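Local coordinates for protein 3-hexulose-6-phosphate synthase (Mycobacterium gastri, PDB 3AJX) that is a TIM-barrel enzyme of the HUMPS family that carries a bound magnesium ion, at residues K2-T12 / Y25-L35. The protein carries 1 engineered substitution. Sequence-based numbering, arbitrary orientation.
Sequences KLQVAIDLLST and YVDIIELGTPL
Gln4 to Ile7 pair in parallel register with Ile28 to Leu31, and the axes of strands 2-7 and 28-31 approach to 4.8 Å at an angle of 22°. Helix 12-22 links them into the first beta-alpha-beta unit of a TIM barrel. Strand 182-185 bonds to the other edge of strand 2-7 and closes the barrel. Backbone bonds alternate along the pair, as in Glu30 N to Val5 O at 2.8 Å. At the start, Leu3 O accepts from both Asp27 N and Ile28 N. Leu3 N in turn donates to Asp27 OD2 at 2.8 Å, using the anti lone pair of that oxygen. The same oxygen forms a salt bridge with Arg203.

Gln4, Ala6, Ile28 and Glu30 face the barrel interior. Glu30 has its CG anti to the backbone N (chi1 169°) and an extended chain. Its carboxylate therefore reaches across to the Ala6 methyl, with OE1 3.4 Å from Ala6 CB. Glu30 and Asp59 both bind the magnesium ion.

On the helix side, Ile7 and Ile29 lie side by side, Ile7 CD1 being 3.8 Å from Ile29 CG2. Val5 CB meets Val26 CG1. Helix 42-50 covers Ile29 and Leu31.

Beyond the strands, Leu10 crosses Pro34 at about a right angle, with Leu10 CD2 3.9 Å from Pro34 CB. The second subunit packs against both. Leu35 CD2 packs near Ile7 CG2, while CD1 lies against the backbone at Leu9 O and Ser11 N. The last backbone bond runs from Gly32 N to Ile7 O at 2.9 Å, with the donor 51° out of the carbonyl plane.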
ATOM      1  N   LYS A   2       6.678  24.415  -3.957  1.00 12.21           N
ATOM      2  CA  LYS A   2       5.290  24.215  -4.343  1.00 11.70           C
ATOM      3  C   LYS A   2       4.450  23.743  -3.162  1.00 10.57           C
ATOM      4  O   LYS A   2       4.982  23.297  -2.143  1.00 11.10           O
ATOM      5  CB  LYS A   2       5.208  23.181  -5.464  1.00 13.96           C
ATOM      6  CG  LYS A   2       5.965  23.568  -6.716  1.00 17.04           C
ATOM      7  CD  LYS A   2       5.862  22.478  -7.764  1.00 19.17           C
ATOM      8  CE  LYS A   2       6.617  22.856  -9.028  1.00 21.49           C
ATOM      9  NZ  LYS A   2       6.484  21.801 -10.069  1.00 22.29           N
ATOM     10  N   LEU A   3       3.133  23.853  -3.306  1.00  9.93           N
ATOM     11  CA  LEU A   3       2.213  23.427  -2.263  1.00  9.75           C
ATOM     12  C   LEU A   3       1.371  22.274  -2.779  1.00  9.67           C
ATOM     13  O   LEU A   3       0.797  22.349  -3.867  1.00 10.47           O
ATOM     14  CB  LEU A   3       1.299  24.580  -1.840  1.00 10.66           C
ATOM     15  CG  LEU A   3       0.245  24.254  -0.774  1.00 11.35           C
ATOM     16  CD1 LEU A   3       0.923  23.850   0.532  1.00 11.85           C
ATOM     17  CD2 LEU A   3      -0.637  25.474  -0.556  1.00 13.07           C
ATOM     18  N   GLN A   4       1.301  21.209  -1.987  1.00  8.40           N
ATOM     19  CA  GLN A   4       0.535  20.023  -2.344  1.00  8.85           C
ATOM     20  C   GLN A   4      -0.542  19.725  -1.305  1.00  7.68           C
ATOM     21  O   GLN A   4      -0.267  19.716  -0.102  1.00 10.24           O
ATOM     22  CB  GLN A   4       1.485  18.817  -2.466  1.00  7.84           C
ATOM     23  CG  GLN A   4       0.805  17.444  -2.497  1.00  8.57           C
ATOM     24  CD  GLN A   4       1.785  16.318  -2.789  1.00 10.98           C
ATOM     25  OE1 GLN A   4       1.523  15.155  -2.482  1.00 13.82           O
ATOM     26  NE2 GLN A   4       2.914  16.660  -3.399  1.00  9.12           N
ATOM     27  N   VAL A   5      -1.770  19.492  -1.762  1.00  7.71           N
ATOM     28  CA  VAL A   5      -2.849  19.150  -0.841  1.00  9.11           C
ATOM     29  C   VAL A   5      -3.034  17.634  -0.826  1.00  8.58           C
ATOM     30  O   VAL A   5      -3.216  17.008  -1.870  1.00  9.18           O
ATOM     31  CB  VAL A   5      -4.195  19.832  -1.227  1.00  9.84           C
ATOM     32  CG1 VAL A   5      -4.589  19.481  -2.655  1.00 10.11           C
ATOM     33  CG2 VAL A   5      -5.288  19.393  -0.256  1.00 10.87           C
ATOM     34  N   ALA A   6      -2.951  17.046   0.361  1.00  8.07           N
ATOM     35  CA  ALA A   6      -3.125  15.605   0.500  1.00  9.02           C
ATOM     36  C   ALA A   6      -4.584  15.328   0.830  1.00 10.05           C
ATOM     37  O   ALA A   6      -5.017  15.517   1.971  1.00  9.65           O
ATOM     38  CB  ALA A   6      -2.219  15.067   1.605  1.00 10.44           C
ATOM     39  N   ILE A   7      -5.343  14.896  -0.174  1.00  9.81           N
ATOM     40  CA  ILE A   7      -6.755  14.592   0.028  1.00 10.74           C
ATOM     41  C   ILE A   7      -6.889  13.169   0.565  1.00 10.36           C
ATOM     42  O   ILE A   7      -7.083  12.214  -0.189  1.00 12.40           O
ATOM     43  CB  ILE A   7      -7.555  14.735  -1.287  1.00  9.46           C
ATOM     44  CG1 ILE A   7      -7.383  16.149  -1.847  1.00 11.78           C
ATOM     45  CG2 ILE A   7      -9.034  14.460  -1.027  1.00 12.66           C
ATOM     46  CD1 ILE A   7      -8.172  16.424  -3.115  1.00 10.92           C
ATOM     47  N   ASP A   8      -6.766  13.037   1.880  1.00 12.42           N
ATOM     48  CA  ASP A   8      -6.856  11.744   2.535  1.00 13.51           C
ATOM     49  C   ASP A   8      -8.277  11.490   3.019  1.00 15.62           C
ATOM     50  O   ASP A   8      -8.505  11.193   4.192  1.00 17.40           O
ATOM     51  CB  ASP A   8      -5.864  11.696   3.701  1.00 16.30           C
ATOM     52  CG  ASP A   8      -4.423  11.627   3.231  1.00 18.68           C
ATOM     53  OD1 ASP A   8      -3.525  12.117   3.948  1.00 18.53           O
ATOM     54  OD2 ASP A   8      -4.183  11.068   2.139  1.00 21.28           O
ATOM     55  N   LEU A   9      -9.228  11.623   2.099  1.00 14.56           N
ATOM     56  CA  LEU A   9     -10.638  11.415   2.401  1.00 14.68           C
ATOM     57  C   LEU A   9     -11.082  10.046   1.887  1.00 14.76           C
ATOM     58  O   LEU A   9     -10.261   9.277   1.385  1.00 14.73           O
ATOM     59  CB  LEU A   9     -11.476  12.530   1.776  1.00 16.22           C
ATOM     60  CG  LEU A   9     -11.103  13.932   2.278  1.00 17.31           C
ATOM     61  CD1 LEU A   9     -11.978  14.973   1.602  1.00 17.44           C
ATOM     62  CD2 LEU A   9     -11.265  13.994   3.792  1.00 17.83           C
ATOM     63  N   LEU A  10     -12.372   9.738   1.993  1.00 13.24           N
ATOM     64  CA  LEU A  10     -12.845   8.420   1.575  1.00 12.33           C
ATOM     65  C   LEU A  10     -13.836   8.320   0.418  1.00 12.11           C
ATOM     66  O   LEU A  10     -14.293   7.221   0.099  1.00 14.65           O
ATOM     67  CB  LEU A  10     -13.422   7.682   2.786  1.00 12.66           C
ATOM     68  CG  LEU A  10     -12.471   7.484   3.970  1.00 13.75           C
ATOM     69  CD1 LEU A  10     -13.206   6.767   5.092  1.00 15.26           C
ATOM     70  CD2 LEU A  10     -11.248   6.684   3.533  1.00 16.19           C
ATOM     71  N   SER A  11     -14.180   9.436  -0.212  1.00 12.01           N
ATOM     72  CA  SER A  11     -15.113   9.374  -1.334  1.00 11.58           C
ATOM     73  C   SER A  11     -14.725  10.328  -2.447  1.00 12.22           C
ATOM     74  O   SER A  11     -14.132  11.381  -2.200  1.00 13.56           O
ATOM     75  CB  SER A  11     -16.544   9.688  -0.872  1.00 14.46           C
ATOM     76  OG  SER A  11     -16.712  11.068  -0.598  1.00 14.91           O
ATOM     77  N   THR A  12     -15.061   9.949  -3.675  1.00 12.78           N
ATOM     78  CA  THR A  12     -14.769  10.764  -4.847  1.00 14.52           C
ATOM     79  C   THR A  12     -15.518  12.090  -4.744  1.00 15.29           C
ATOM     80  O   THR A  12     -14.996  13.144  -5.103  1.00 14.18           O
ATOM     81  CB  THR A  12     -15.197  10.039  -6.138  1.00 15.32           C
ATOM     82  OG1 THR A  12     -14.448   8.825  -6.272  1.00 15.64           O
ATOM     83  CG2 THR A  12     -14.954  10.923  -7.353  1.00 15.91           C
ATOM     84  N   TYR A  25      -5.139  27.402  -5.125  1.00 14.76           N
ATOM     85  CA  TYR A  25      -4.044  27.711  -4.211  1.00 15.50           C
ATOM     86  C   TYR A  25      -2.936  26.666  -4.165  1.00 14.81           C
ATOM     87  O   TYR A  25      -1.926  26.861  -3.488  1.00 15.26           O
ATOM     88  CB  TYR A  25      -4.590  27.916  -2.797  1.00 16.65           C
ATOM     89  CG  TYR A  25      -5.700  28.935  -2.721  1.00 18.01           C
ATOM     90  CD1 TYR A  25      -7.011  28.547  -2.452  1.00 18.14           C
ATOM     91  CD2 TYR A  25      -5.443  30.285  -2.942  1.00 19.31           C
ATOM     92  CE1 TYR A  25      -8.040  29.481  -2.407  1.00 20.97           C
ATOM     93  CE2 TYR A  25      -6.463  31.227  -2.901  1.00 20.61           C
ATOM     94  CZ  TYR A  25      -7.758  30.819  -2.634  1.00 21.52           C
ATOM     95  OH  TYR A  25      -8.768  31.749  -2.603  1.00 23.17           O
ATOM     96  N   VAL A  26      -3.115  25.563  -4.881  1.00 15.19           N
ATOM     97  CA  VAL A  26      -2.113  24.499  -4.868  1.00 13.57           C
ATOM     98  C   VAL A  26      -1.552  24.161  -6.240  1.00 13.89           C
ATOM     99  O   VAL A  26      -2.180  24.415  -7.270  1.00 14.15           O
ATOM    100  CB  VAL A  26      -2.685  23.199  -4.263  1.00 13.15           C
ATOM    101  CG1 VAL A  26      -3.232  23.471  -2.871  1.00 12.77           C
ATOM    102  CG2 VAL A  26      -3.767  22.637  -5.170  1.00 13.49           C
ATOM    103  N   ASP A  27      -0.359  23.573  -6.237  1.00 13.38           N
ATOM    104  CA  ASP A  27       0.320  23.171  -7.463  1.00 12.74           C
ATOM    105  C   ASP A  27       0.061  21.697  -7.738  1.00 11.93           C
ATOM    106  O   ASP A  27      -0.047  21.271  -8.889  1.00 11.60           O
ATOM    107  CB  ASP A  27       1.825  23.382  -7.313  1.00 14.04           C
ATOM    108  CG  ASP A  27       2.178  24.805  -6.964  1.00 15.04           C
ATOM    109  OD1 ASP A  27       2.080  25.671  -7.856  1.00 19.33           O
ATOM    110  OD2 ASP A  27       2.542  25.059  -5.797  1.00 17.05           O
ATOM    111  N   ILE A  28      -0.051  20.925  -6.662  1.00 10.30           N
ATOM    112  CA  ILE A  28      -0.256  19.489  -6.762  1.00  9.86           C
ATOM    113  C   ILE A  28      -1.463  19.043  -5.957  1.00  8.98           C
ATOM    114  O   ILE A  28      -1.643  19.458  -4.812  1.00  9.09           O
ATOM    115  CB  ILE A  28       0.996  18.738  -6.240  1.00  8.64           C
ATOM    116  CG1 ILE A  28       2.218  19.154  -7.058  1.00  9.19           C
ATOM    117  CG2 ILE A  28       0.783  17.226  -6.302  1.00 10.19           C
ATOM    118  CD1 ILE A  28       3.518  18.596  -6.531  1.00 12.68           C
ATOM    119  N   ILE A  29      -2.297  18.209  -6.573  1.00  8.99           N
ATOM    120  CA  ILE A  29      -3.471  17.662  -5.903  1.00  8.45           C
ATOM    121  C   ILE A  29      -3.210  16.175  -5.697  1.00  8.21           C
ATOM    122  O   ILE A  29      -3.108  15.412  -6.660  1.00  8.68           O
ATOM    123  CB  ILE A  29      -4.746  17.815  -6.751  1.00  8.71           C
ATOM    124  CG1 ILE A  29      -5.052  19.297  -6.957  1.00 10.06           C
ATOM    125  CG2 ILE A  29      -5.919  17.140  -6.050  1.00  9.56           C
ATOM    126  CD1 ILE A  29      -6.171  19.550  -7.948  1.00 11.33           C
ATOM    127  N   GLU A  30      -3.091  15.778  -4.436  1.00  8.33           N
ATOM    128  CA  GLU A  30      -2.836  14.385  -4.094  1.00  9.59           C
ATOM    129  C   GLU A  30      -4.093  13.625  -3.703  1.00 10.63           C
ATOM    130  O   GLU A  30      -4.905  14.115  -2.918  1.00 10.40           O
ATOM    131  CB  GLU A  30      -1.851  14.295  -2.925  1.00 11.07           C
ATOM    132  CG  GLU A  30      -1.735  12.895  -2.331  1.00 10.48           C
ATOM    133  CD  GLU A  30      -1.061  12.885  -0.973  1.00 15.35           C
ATOM    134  OE1 GLU A  30      -0.149  13.707  -0.758  1.00 11.66           O
ATOM    135  OE2 GLU A  30      -1.443  12.048  -0.123  1.00 17.40           O
ATOM    136  N   LEU A  31      -4.242  12.429  -4.263  1.00  9.62           N
ATOM    137  CA  LEU A  31      -5.354  11.547  -3.927  1.00 10.98           C
ATOM    138  C   LEU A  31      -4.701  10.574  -2.948  1.00 10.20           C
ATOM    139  O   LEU A  31      -3.836   9.782  -3.329  1.00  9.57           O
ATOM    140  CB  LEU A  31      -5.867  10.793  -5.161  1.00 13.43           C
ATOM    141  CG  LEU A  31      -6.525  11.582  -6.302  1.00 16.70           C
ATOM    142  CD1 LEU A  31      -7.616  12.482  -5.736  1.00 17.83           C
ATOM    143  CD2 LEU A  31      -5.488  12.409  -7.028  1.00 19.27           C
ATOM    144  N   GLY A  32      -5.106  10.657  -1.688  1.00 10.13           N
ATOM    145  CA  GLY A  32      -4.524   9.815  -0.659  1.00  9.69           C
ATOM    146  C   GLY A  32      -4.689   8.321  -0.836  1.00 10.15           C
ATOM    147  O   GLY A  32      -5.554   7.852  -1.573  1.00  9.86           O
ATOM    148  N   THR A  33      -3.848   7.571  -0.136  1.00 10.38           N
ATOM    149  CA  THR A  33      -3.884   6.120  -0.208  1.00 10.35           C
ATOM    150  C   THR A  33      -5.247   5.554   0.201  1.00 11.44           C
ATOM    151  O   THR A  33      -5.791   4.689  -0.482  1.00 11.74           O
ATOM    152  CB  THR A  33      -2.772   5.513   0.662  1.00 11.33           C
ATOM    153  OG1 THR A  33      -1.521   6.127   0.319  1.00 10.53           O
ATOM    154  CG2 THR A  33      -2.669   4.018   0.422  1.00 11.30           C
ATOM    155  N   PRO A  34      -5.824   6.033   1.319  1.00 12.20           N
ATOM    156  CA  PRO A  34      -7.133   5.495   1.711  1.00 13.18           C
ATOM    157  C   PRO A  34      -8.220   5.819   0.683  1.00 10.65           C
ATOM    158  O   PRO A  34      -9.151   5.041   0.485  1.00 12.25           O
ATOM    159  CB  PRO A  34      -7.385   6.150   3.070  1.00 14.72           C
ATOM    160  CG  PRO A  34      -6.646   7.450   2.962  1.00 16.83           C
ATOM    161  CD  PRO A  34      -5.360   7.046   2.284  1.00 13.98           C
ATOM    162  N   LEU A  35      -8.093   6.970   0.028  1.00 11.29           N
ATOM    163  CA  LEU A  35      -9.060   7.389  -0.985  1.00 10.32           C
ATOM    164  C   LEU A  35      -9.016   6.464  -2.199  1.00 11.51           C
ATOM    165  O   LEU A  35     -10.054   6.071  -2.742  1.00 10.94           O
ATOM    166  CB  LEU A  35      -8.770   8.825  -1.425  1.00  9.99           C
ATOM    167  CG  LEU A  35      -9.673   9.419  -2.512  1.00  8.17           C
ATOM    168  CD1 LEU A  35     -11.126   9.374  -2.053  1.00  9.44           C
ATOM    169  CD2 LEU A  35      -9.260  10.859  -2.802  1.00  9.20           C
TER
HETATM  170  O   HOH W   1      -2.261   9.485   1.600  1.00 16.22           O
HETATM  171  O   HOH W   2      -1.422  11.458   2.717  1.00 30.77           O